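Local coordinates for putative dihydrodipicolinate synthase family protein (Coccidioides immitis, PDB 3QFE) that is a putative member of the dihydrodipicolinate synthase family, built on a TIM-barrel fold, whose precise function is not established, at residues C136-P141 / N168-G173. Sequence-based numbering, arbitrary orientation.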
loop_
_atom_site.group_PDB
_atom_site.type_symbol
_atom_site.label_atom_id
_atom_site.label_comp_id
_atom_site.label_asym_id
_atom_site.label_seq_id
_atom_site.Cartn_x
_atom_site.Cartn_y
_atom_site.Cartn_z
ATOM N N CYS A 136 -22.274 0.614 -3.050
ATOM C CA CYS A 136 -23.527 1.288 -2.847
ATOM C C CYS A 136 -23.702 1.831 -1.414
ATOM O O CYS A 136 -24.229 2.928 -1.243
ATOM C CB CYS A 136 -24.650 0.327 -3.262
ATOM S SG CYS A 136 -26.266 0.710 -2.663
ATOM N N GLN A 137 -23.248 1.093 -0.394
ATOM C CA GLN A 137 -23.422 1.534 1.002
ATOM C C GLN A 137 -22.282 2.404 1.528
ATOM O O GLN A 137 -22.456 3.118 2.529
ATOM C CB GLN A 137 -23.636 0.345 1.937
ATOM C CG GLN A 137 -24.950 -0.411 1.723
ATOM C CD GLN A 137 -25.294 -1.277 2.908
ATOM O OE1 GLN A 137 -25.449 -0.790 4.028
ATOM N NE2 GLN A 137 -25.408 -2.568 2.678
ATOM N N SER A 138 -21.133 2.357 0.844
ATOM C CA SER A 138 -19.916 2.972 1.337
ATOM C C SER A 138 -19.931 4.487 1.174
ATOM O O SER A 138 -20.226 5.002 0.096
ATOM C CB SER A 138 -18.663 2.386 0.669
ATOM O OG SER A 138 -17.508 3.148 1.026
ATOM N N PRO A 139 -19.612 5.205 2.260
ATOM C CA PRO A 139 -19.510 6.656 2.186
ATOM C C PRO A 139 -18.223 7.136 1.530
ATOM O O PRO A 139 -18.084 8.328 1.275
ATOM C CB PRO A 139 -19.559 7.102 3.651
ATOM C CG PRO A 139 -19.262 5.893 4.458
ATOM C CD PRO A 139 -19.645 4.697 3.649
ATOM N N LEU A 140 -17.294 6.229 1.262
ATOM C CA LEU A 140 -16.031 6.580 0.624
ATOM C C LEU A 140 -15.881 5.826 -0.714
ATOM O O LEU A 140 -16.414 4.725 -0.871
ATOM C CB LEU A 140 -14.838 6.264 1.557
ATOM C CG LEU A 140 -14.560 7.160 2.787
ATOM C CD1 LEU A 140 -13.416 6.612 3.621
ATOM C CD2 LEU A 140 -14.295 8.635 2.450
ATOM N N PRO A 141 -15.159 6.415 -1.675
ATOM C CA PRO A 141 -14.888 5.691 -2.937
ATOM C C PRO A 141 -14.103 4.380 -2.706
ATOM O O PRO A 141 -13.238 4.320 -1.834
ATOM C CB PRO A 141 -14.056 6.691 -3.751
ATOM C CG PRO A 141 -14.332 8.039 -3.159
ATOM C CD PRO A 141 -14.698 7.820 -1.715
ATOM N N ASN A 168 -20.967 0.126 -10.852
ATOM C CA ASN A 168 -20.728 0.816 -9.586
ATOM C C ASN A 168 -19.818 2.039 -9.706
ATOM O O ASN A 168 -18.616 1.919 -9.506
ATOM C CB ASN A 168 -20.098 -0.149 -8.580
ATOM C CG ASN A 168 -20.973 -1.326 -8.264
ATOM O OD1 ASN A 168 -22.112 -1.165 -7.822
ATOM N ND2 ASN A 168 -20.439 -2.533 -8.460
ATOM N N PRO A 169 -20.394 3.227 -9.986
ATOM C CA PRO A 169 -19.580 4.448 -10.191
ATOM C C PRO A 169 -18.801 4.880 -8.940
ATOM O O PRO A 169 -17.882 5.685 -9.030
ATOM C CB PRO A 169 -20.619 5.515 -10.564
ATOM C CG PRO A 169 -21.904 4.759 -10.886
ATOM C CD PRO A 169 -21.843 3.503 -10.058
ATOM N N ASN A 170 -19.169 4.341 -7.780
ATOM C CA ASN A 170 -18.402 4.578 -6.564
ATOM C C ASN A 170 -17.158 3.675 -6.467
ATOM O O ASN A 170 -16.368 3.787 -5.523
ATOM C CB ASN A 170 -19.313 4.431 -5.340
ATOM C CG ASN A 170 -18.689 4.959 -4.070
ATOM O OD1 ASN A 170 -18.024 6.000 -4.073
ATOM N ND2 ASN A 170 -18.908 4.251 -2.970
ATOM N N VAL A 171 -16.999 2.761 -7.424
ATOM C CA VAL A 171 -15.773 1.969 -7.512
ATOM C C VAL A 171 -14.834 2.750 -8.394
ATOM O O VAL A 171 -15.169 3.065 -9.544
ATOM C CB VAL A 171 -16.004 0.548 -8.071
ATOM C CG1 VAL A 171 -14.699 -0.075 -8.567
ATOM C CG2 VAL A 171 -16.703 -0.342 -7.011
ATOM N N VAL A 172 -13.665 3.072 -7.852
ATOM C CA VAL A 172 -12.742 3.977 -8.528
ATOM C C VAL A 172 -11.336 3.412 -8.830
ATOM O O VAL A 172 -10.446 4.161 -9.225
ATOM C CB VAL A 172 -12.591 5.306 -7.734
ATOM C CG1 VAL A 172 -13.920 6.071 -7.717
ATOM C CG2 VAL A 172 -12.080 5.046 -6.321
ATOM N N GLY A 173 -11.137 2.115 -8.644
ATOM C CA GLY A 173 -9.870 1.505 -8.986
ATOM C C GLY A 173 -9.744 0.074 -8.517
ATOM O O GLY A 173 -10.694 -0.484 -7.980
#
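Asn170 reaches across to Leu140 and Pro141 at the rim of this TIM barrel, where two successive helix-to-strand loops, leading into the neighbouring parallel strands 142-146 and 171-176, lie side by side. The side chain leaves a type I turn from Asn168 to Val171, and its CB points at the other loop. With CG anti to the backbone N (chi1 -167°), the amide is carried toward segment 136-141. CG lies 4.0 Å from CA of Pro141, and OD1 sits closer to this CA, at 3.3 Å. ND2 goes the other way, donating to Leu140 O over 3.3 Å; the bond is bent, 142° at the hydrogen, and arrives from above the carbonyl plane. ND2 also donates to Ser135 O in helix 124-137, tying the helix's last turn to the loop that follows; asparagine suits the place because its short side chain ends in an NH2 with two hydrogens to give. Proline at 141 offers a compact apolar ring, whose CB rests 3.6 Å from CG2 of beta-branched Val172, with CG1 somewhat farther off. Ser138, the first residue past the helix, turns its small hydroxyl forward along the chain, and OG gives Leu140 O a second bond, 2.7 Å long, in the carbonyl plane on a lone pair.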